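Local coordinates for protein chitinase A (Cycas revoluta, PDB 4R5E) that probably hydrolyses chitin as a family 18, class V glycosidase and here holds allosamizoline and N-acetyl-D-allosamine units in its active-site cleft, at residues A[116-121]-A[188-193]; A[239-244]-A[326-331]. All blocks are in the same frame, centred on the assembly; numbering follows the deposited sequence.

How the interactions relate
Both interactions belong to the family 18 TIM barrel and meet at the same ligand, allosamizoline, with their centres about 13 Å apart. Along the chain they come in series: interaction 1 joins strands 114-119 and 186-190, and interaction 2 then joins strands 234-247 and 324-328. Strands 186-190 and 234-247 are neighbours, so the second segment of one contact lies close to the first of the other. A salt bridge from Asp193 OD1 to Arg243 NE (2.8 Å) ties them together, and the ring of Phe326 packs against Asn188 and Val189. Interaction 1 brings acids and polar groups to the ligand, interaction 2 an aromatic floor; together they line one pocket.

Interaction 1: A[116-121]-A[188-193]. With AMI (allosamizoline), chain E.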
loop_
_atom_site.group_PDB
_atom_site.type_symbol
_atom_site.label_atom_id
_atom_site.label_comp_id
_atom_site.label_asym_id
_atom_site.label_seq_id
_atom_site.Cartn_x
_atom_site.Cartn_y
_atom_site.Cartn_z
ATOM N N ASP A 116 4.109 -10.635 2.814
ATOM C CA ASP A 116 3.653 -9.352 3.320
ATOM C C ASP A 116 2.335 -9.563 4.042
ATOM O O ASP A 116 1.526 -10.397 3.633
ATOM C CB ASP A 116 3.498 -8.377 2.158
ATOM C CG ASP A 116 2.949 -7.027 2.580
ATOM O OD1 ASP A 116 3.647 -6.288 3.308
ATOM O OD2 ASP A 116 1.832 -6.683 2.146
ATOM N N LEU A 117 2.149 -8.834 5.136
ATOM C CA LEU A 117 0.893 -8.860 5.880
ATOM C C LEU A 117 0.180 -7.531 5.707
ATOM O O LEU A 117 0.748 -6.482 6.009
ATOM C CB LEU A 117 1.164 -9.087 7.363
ATOM C CG LEU A 117 1.981 -10.335 7.698
ATOM C CD1 LEU A 117 2.252 -10.365 9.192
ATOM C CD2 LEU A 117 1.308 -11.618 7.232
ATOM N N ASP A 118 -1.056 -7.580 5.211
ATOM C CA ASP A 118 -1.896 -6.391 5.112
ATOM C C ASP A 118 -3.096 -6.522 6.050
ATOM O O ASP A 118 -4.143 -7.058 5.679
ATOM C CB ASP A 118 -2.325 -6.163 3.660
ATOM C CG ASP A 118 -3.110 -4.870 3.468
ATOM O OD1 ASP A 118 -3.119 -4.013 4.380
ATOM O OD2 ASP A 118 -3.735 -4.732 2.392
ATOM N N TYR A 119 -2.905 -6.009 7.264
ATOM C CA TYR A 119 -3.853 -6.098 8.363
ATOM C C TYR A 119 -4.177 -4.673 8.799
ATOM O O TYR A 119 -3.329 -3.984 9.366
ATOM C CB TYR A 119 -3.217 -6.887 9.514
ATOM C CG TYR A 119 -4.019 -7.002 10.799
ATOM C CD1 TYR A 119 -5.394 -6.776 10.833
ATOM C CD2 TYR A 119 -3.393 -7.388 11.982
ATOM C CE1 TYR A 119 -6.109 -6.905 12.013
ATOM C CE2 TYR A 119 -4.096 -7.525 13.162
ATOM C CZ TYR A 119 -5.454 -7.276 13.177
ATOM O OH TYR A 119 -6.162 -7.411 14.349
ATOM N N GLU A 120 -5.400 -4.237 8.518
ATOM C CA GLU A 120 -5.805 -2.850 8.741
ATOM C C GLU A 120 -6.975 -2.793 9.732
ATOM O O GLU A 120 -8.130 -2.860 9.316
ATOM C CB GLU A 120 -6.167 -2.210 7.395
ATOM C CG GLU A 120 -5.037 -2.318 6.377
ATOM C CD GLU A 120 -5.340 -1.680 5.033
ATOM O OE1 GLU A 120 -6.191 -0.765 4.980
ATOM O OE2 GLU A 120 -4.716 -2.085 4.029
ATOM N N TYR A 121 -6.721 -2.682 11.041
ATOM C CA TYR A 121 -5.399 -2.497 11.657
ATOM C C TYR A 121 -5.319 -3.277 12.950
ATOM O O TYR A 121 -6.352 -3.641 13.516
ATOM C CB TYR A 121 -5.171 -1.021 11.985
ATOM C CG TYR A 121 -5.377 -0.134 10.805
ATOM C CD1 TYR A 121 -4.346 0.115 9.912
ATOM C CD2 TYR A 121 -6.622 0.425 10.557
ATOM C CE1 TYR A 121 -4.543 0.917 8.803
ATOM C CE2 TYR A 121 -6.828 1.228 9.460
ATOM C CZ TYR A 121 -5.790 1.469 8.589
ATOM O OH TYR A 121 -6.024 2.273 7.504
ATOM N N ASN A 188 5.406 -0.833 4.692
ATOM C CA ASN A 188 4.800 -0.046 3.639
ATOM C C ASN A 188 3.805 0.914 4.276
ATOM O O ASN A 188 2.736 0.508 4.732
ATOM C CB ASN A 188 4.144 -0.985 2.628
ATOM C CG ASN A 188 5.160 -1.845 1.905
ATOM O OD1 ASN A 188 6.171 -1.346 1.416
ATOM N ND2 ASN A 188 4.899 -3.142 1.837
ATOM N N VAL A 189 4.197 2.184 4.340
ATOM C CA VAL A 189 3.432 3.221 5.037
ATOM C C VAL A 189 2.332 3.738 4.117
ATOM O O VAL A 189 2.628 4.321 3.073
ATOM C CB VAL A 189 4.341 4.399 5.470
ATOM C CG1 VAL A 189 3.541 5.458 6.221
ATOM C CG2 VAL A 189 5.503 3.898 6.324
ATOM N N MET A 190 1.077 3.535 4.517
ATOM C CA MET A 190 -0.067 3.877 3.675
ATOM C C MET A 190 -0.406 5.345 3.887
ATOM O O MET A 190 -1.383 5.699 4.556
ATOM C CB MET A 190 -1.246 2.944 3.955
ATOM C CG MET A 190 -0.962 1.525 3.464
ATOM S SD MET A 190 -2.274 0.323 3.703
ATOM C CE MET A 190 -2.317 0.257 5.487
ATOM N N ALA A 191 0.417 6.190 3.266
ATOM C CA ALA A 191 0.392 7.639 3.459
ATOM C C ALA A 191 -0.594 8.295 2.495
ATOM O O ALA A 191 -0.239 9.180 1.710
ATOM C CB ALA A 191 1.791 8.201 3.273
ATOM N N TYR A 192 -1.843 7.858 2.568
ATOM C CA TYR A 192 -2.893 8.364 1.691
ATOM C C TYR A 192 -4.257 8.003 2.276
ATOM O O TYR A 192 -4.326 7.447 3.371
ATOM C CB TYR A 192 -2.708 7.813 0.267
ATOM C CG TYR A 192 -2.478 6.317 0.193
ATOM C CD1 TYR A 192 -3.499 5.411 0.445
ATOM C CD2 TYR A 192 -1.226 5.810 -0.122
ATOM C CE1 TYR A 192 -3.271 4.045 0.378
ATOM C CE2 TYR A 192 -0.998 4.448 -0.197
ATOM C CZ TYR A 192 -2.021 3.573 0.051
ATOM O OH TYR A 192 -1.773 2.217 -0.021
ATOM N N ASP A 193 -5.323 8.329 1.545
ATOM C CA ASP A 193 -6.709 8.128 1.979
ATOM C C ASP A 193 -7.050 8.955 3.225
ATOM O O ASP A 193 -7.879 8.555 4.053
ATOM C CB ASP A 193 -7.038 6.637 2.173
ATOM C CG ASP A 193 -7.274 5.910 0.863
ATOM O OD1 ASP A 193 -7.581 6.562 -0.155
ATOM O OD2 ASP A 193 -7.173 4.664 0.859
HETATM C C1 AMI E . -4.760 -0.327 0.549
HETATM C C2 AMI E . -5.179 -1.751 0.905
HETATM C C3 AMI E . -6.050 -2.246 -0.241
HETATM C C4 AMI E . -6.680 -0.946 -0.762
HETATM C C5 AMI E . -5.515 0.039 -0.717
HETATM C C6 AMI E . -5.835 1.532 -0.833
HETATM C C7 AMI E . -2.951 -1.677 0.628
HETATM C C8 AMI E . -1.152 -3.293 0.940
HETATM C C9 AMI E . -0.655 -1.001 0.183
HETATM N N2 AMI E . -3.895 -2.447 0.954
HETATM N N7 AMI E . -1.665 -1.977 0.583
HETATM O O3 AMI E . -6.989 -3.236 0.201
HETATM O O4 AMI E . -7.211 -1.078 -2.082
HETATM O O6 AMI E . -6.712 1.968 0.201
HETATM O O7 AMI E . -3.370 -0.356 0.261
HETATM O O HOH W 1 2.080 -3.950 2.577
#
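Asp116 faces Asn188 from two parallel barrel strands that are not neighbours, while Glu120, in the loop that follows, faces Met190. Strand 155-161 runs between them, so even Asp118 CA and Asn188 CA stay 9.3 Å apart and no backbone bond crosses; side chains and a water fill the interval. That water donates to Asp116 OD2 and accepts from Asn188 ND2 at 3.0 Å. An acid and an amide suit this buried spot because each has further partners, Thr157 and Ser74 for Asp116, Trp186 and Tyr32 for Asn188. Met190, unbranched and bent at its last torsion (chi3 -65°), crosses Glu120 at a slant, SD 3.4 Å from Glu120 OE2 and CE against the carboxylate carbon. The same methyl touches Tyr121 CE1 at 4.0 Å; the peptide joining Glu120 to Tyr121 is cis. On allosamizoline, Asp118 OD2 comes within 2.7 Å of N2, Tyr192 OH donates to O7 at 3.0 Å, and Asp193 OD2 accepts from O6 at 2.8 Å. Asp116, Asp118 and Glu120 have the spacing of the family's DxDxE motif. With two of its acids beside N2, the fused ring is probably held as a mimic of the oxazolinium intermediate of substrate-assisted hydrolysis.

Interaction 2: A[239-244]-A[326-331]; sequences PLFGRS and FFWSVN. With AMI (allosamizoline), chain E; NAA (2-acetamido-2-deoxy-beta-D-allopyranose), chain B.
Leu240 N donates to Trp328 O at 2.8 Å in a nearly straight bond (172°). The same oxygen receives a longer CA-H contact from Pro239, which pairs with Trp328 in a parallel bridge; a proline can sit here, since the N-H that bonds Trp328 O belongs to Leu240.

The apolar contacts centre on Leu240, whose branched end crosses Phe327 at about a right angle. CD2 presses on Phe327 CD1 at 3.4 Å, while CD1 lies against Ser329 O and the Val330 backbone. Phe241 brings CE1 to within 3.9 Å of Trp328 CD1, at the edge of the indole.

Ligand contacts use the aromatic surfaces. The Trp328 indole lies under allosamizoline, swung there by a chi1 of 177° that sets CG opposite the main-chain N; the ligand's C5 sits 3.5 Å above one face, and Ser329 CB covers the other, after a cis peptide. In the indole plane, Trp328 NE1 donates to O7 of the adjoining N-acetyl-D-allosamine at 2.9 Å, and the methyl C8 of that acetamide rests over the centre of the Phe241 ring. A leucine at Trp328 would probably rob the acetamide oxygen of its N-H donor and the allosamizoline of its flat floor.

Leu240 bonds through its backbone to Phe271; beyond it Gly242 and Arg243 pair with Leu269 and Gly303 of antiparallel strands 262-270 and 300-304. Phe326 and Trp328 meet Phe9 of strand 5-11, Leu240 and Phe327 rest on helix 337-346, and Phe326 reaches strand 186-190, placing this contact between the barrel interior and its helical coat.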
loop_
_atom_site.group_PDB
_atom_site.type_symbol
_atom_site.label_atom_id
_atom_site.label_comp_id
_atom_site.label_asym_id
_atom_site.label_seq_id
_atom_site.Cartn_x
_atom_site.Cartn_y
_atom_site.Cartn_z
ATOM N N PRO A 239 -0.473 6.785 -3.872
ATOM C CA PRO A 239 -1.576 6.167 -4.593
ATOM C C PRO A 239 -1.525 6.425 -6.098
ATOM O O PRO A 239 -1.113 7.500 -6.538
ATOM C CB PRO A 239 -2.803 6.843 -3.978
ATOM C CG PRO A 239 -2.318 8.203 -3.627
ATOM C CD PRO A 239 -0.866 8.065 -3.258
ATOM N N LEU A 240 -1.936 5.420 -6.874
ATOM C CA LEU A 240 -2.128 5.569 -8.314
ATOM C C LEU A 240 -3.607 5.736 -8.652
ATOM O O LEU A 240 -4.035 5.496 -9.785
ATOM C CB LEU A 240 -1.526 4.374 -9.058
ATOM C CG LEU A 240 -0.003 4.281 -8.995
ATOM C CD1 LEU A 240 0.465 2.999 -9.667
ATOM C CD2 LEU A 240 0.642 5.506 -9.633
ATOM N N PHE A 241 -4.380 6.152 -7.652
ATOM C CA PHE A 241 -5.784 6.480 -7.811
ATOM C C PHE A 241 -6.043 7.780 -7.072
ATOM O O PHE A 241 -5.256 8.192 -6.211
ATOM C CB PHE A 241 -6.676 5.375 -7.231
ATOM C CG PHE A 241 -6.548 5.228 -5.747
ATOM C CD1 PHE A 241 -5.531 4.459 -5.203
ATOM C CD2 PHE A 241 -7.408 5.900 -4.890
ATOM C CE1 PHE A 241 -5.386 4.344 -3.833
ATOM C CE2 PHE A 241 -7.271 5.784 -3.516
ATOM C CZ PHE A 241 -6.250 5.010 -2.989
ATOM N N GLY A 242 -7.152 8.417 -7.417
ATOM C CA GLY A 242 -7.608 9.616 -6.728
ATOM C C GLY A 242 -8.921 9.357 -6.032
ATOM O O GLY A 242 -9.604 8.373 -6.327
ATOM N N ARG A 243 -9.270 10.244 -5.106
ATOM C CA ARG A 243 -10.571 10.211 -4.454
ATOM C C ARG A 243 -11.424 11.306 -5.072
ATOM O O ARG A 243 -10.955 12.432 -5.259
ATOM C CB ARG A 243 -10.432 10.414 -2.946
ATOM C CG ARG A 243 -9.742 9.265 -2.233
ATOM C CD ARG A 243 -10.704 8.125 -1.998
ATOM N NE ARG A 243 -10.027 6.920 -1.527
ATOM C CZ ARG A 243 -10.550 5.700 -1.583
ATOM N NH1 ARG A 243 -11.766 5.506 -2.083
ATOM N NH2 ARG A 243 -9.850 4.668 -1.132
ATOM N N SER A 244 -12.666 10.970 -5.405
ATOM C CA SER A 244 -13.536 11.882 -6.133
ATOM C C SER A 244 -14.783 12.246 -5.351
ATOM O O SER A 244 -15.310 11.442 -4.564
ATOM C CB SER A 244 -13.946 11.256 -7.460
ATOM O OG SER A 244 -14.711 10.092 -7.233
ATOM N N PHE A 326 6.394 3.066 -2.450
ATOM C CA PHE A 326 5.536 2.062 -3.082
ATOM C C PHE A 326 4.353 2.723 -3.760
ATOM O O PHE A 326 3.933 3.810 -3.374
ATOM C CB PHE A 326 5.100 0.951 -2.099
ATOM C CG PHE A 326 3.911 1.286 -1.229
ATOM C CD1 PHE A 326 2.616 1.252 -1.738
ATOM C CD2 PHE A 326 4.086 1.567 0.119
ATOM C CE1 PHE A 326 1.530 1.527 -0.929
ATOM C CE2 PHE A 326 3.003 1.844 0.932
ATOM C CZ PHE A 326 1.719 1.831 0.409
ATOM N N PHE A 327 3.828 2.040 -4.770
ATOM C CA PHE A 327 2.614 2.437 -5.457
ATOM C C PHE A 327 1.516 1.402 -5.248
ATOM O O PHE A 327 1.737 0.210 -5.472
ATOM C CB PHE A 327 2.870 2.568 -6.956
ATOM C CG PHE A 327 3.634 3.802 -7.343
ATOM C CD1 PHE A 327 3.045 5.056 -7.256
ATOM C CD2 PHE A 327 4.931 3.709 -7.821
ATOM C CE1 PHE A 327 3.742 6.196 -7.619
ATOM C CE2 PHE A 327 5.633 4.848 -8.191
ATOM C CZ PHE A 327 5.031 6.091 -8.094
ATOM N N TRP A 328 0.345 1.871 -4.817
ATOM C CA TRP A 328 -0.888 1.087 -4.868
ATOM C C TRP A 328 -1.844 1.784 -5.839
ATOM O O TRP A 328 -2.231 2.917 -5.566
ATOM C CB TRP A 328 -1.581 0.984 -3.500
ATOM C CG TRP A 328 -2.862 0.224 -3.654
ATOM C CD1 TRP A 328 -4.054 0.712 -4.108
ATOM C CD2 TRP A 328 -3.055 -1.180 -3.461
ATOM N NE1 TRP A 328 -4.977 -0.299 -4.195
ATOM C CE2 TRP A 328 -4.389 -1.472 -3.805
ATOM C CE3 TRP A 328 -2.228 -2.222 -3.027
ATOM C CZ2 TRP A 328 -4.923 -2.757 -3.714
ATOM C CZ3 TRP A 328 -2.755 -3.495 -2.942
ATOM C CH2 TRP A 328 -4.088 -3.755 -3.282
ATOM N N SER A 329 -2.270 1.157 -6.942
ATOM C CA SER A 329 -1.836 -0.168 -7.416
ATOM C C SER A 329 -1.526 -0.050 -8.908
ATOM O O SER A 329 -2.084 0.798 -9.600
ATOM C CB SER A 329 -2.907 -1.235 -7.155
ATOM O OG SER A 329 -4.147 -0.917 -7.783
ATOM N N VAL A 330 -0.647 -0.907 -9.407
ATOM C CA VAL A 330 0.024 -0.633 -10.684
ATOM C C VAL A 330 -0.890 -0.712 -11.907
ATOM O O VAL A 330 -0.612 -0.087 -12.929
ATOM C CB VAL A 330 1.283 -1.511 -10.891
ATOM C CG1 VAL A 330 2.318 -1.204 -9.816
ATOM C CG2 VAL A 330 0.943 -3.000 -10.917
ATOM N N ASN A 331 -1.958 -1.498 -11.800
ATOM C CA ASN A 331 -3.025 -1.535 -12.813
ATOM C C ASN A 331 -3.728 -0.197 -13.040
ATOM O O ASN A 331 -4.363 -0.003 -14.073
ATOM C CB ASN A 331 -4.077 -2.601 -12.468
ATOM C CG ASN A 331 -4.846 -2.280 -11.198
ATOM O OD1 ASN A 331 -6.078 -2.151 -11.200
ATOM N ND2 ASN A 331 -4.127 -2.126 -10.111
HETATM C C1 AMI E . -4.760 -0.327 0.549
HETATM C C2 AMI E . -5.179 -1.751 0.905
HETATM C C3 AMI E . -6.050 -2.246 -0.241
HETATM C C4 AMI E . -6.680 -0.946 -0.762
HETATM C C5 AMI E . -5.515 0.039 -0.717
HETATM C C6 AMI E . -5.835 1.532 -0.833
HETATM C C7 AMI E . -2.951 -1.677 0.628
HETATM C C8 AMI E . -1.152 -3.293 0.940
HETATM C C9 AMI E . -0.655 -1.001 0.183
HETATM N N2 AMI E . -3.895 -2.447 0.954
HETATM N N7 AMI E . -1.665 -1.977 0.583
HETATM O O3 AMI E . -6.989 -3.236 0.201
HETATM O O4 AMI E . -7.211 -1.078 -2.082
HETATM O O6 AMI E . -6.712 1.968 0.201
HETATM O O7 AMI E . -3.370 -0.356 0.261
HETATM C C1 NAA B . -8.508 -1.626 -2.323
HETATM C C2 NAA B . -9.022 -1.247 -3.703
HETATM C C3 NAA B . -10.296 -2.025 -4.020
HETATM C C4 NAA B . -10.134 -3.526 -3.778
HETATM C C5 NAA B . -9.527 -3.774 -2.405
HETATM C C6 NAA B . -9.255 -5.258 -2.143
HETATM C C7 NAA B . -8.503 1.035 -4.476
HETATM C C8 NAA B . -8.907 2.482 -4.438
HETATM N N2 NAA B . -9.265 0.190 -3.774
HETATM O O3 NAA B . -11.360 -1.513 -3.201
HETATM O O4 NAA B . -11.414 -4.181 -3.808
HETATM O O5 NAA B . -8.306 -3.040 -2.296
HETATM O O6 NAA B . -8.613 -5.421 -0.871
HETATM O O7 NAA B . -7.532 0.680 -5.127
#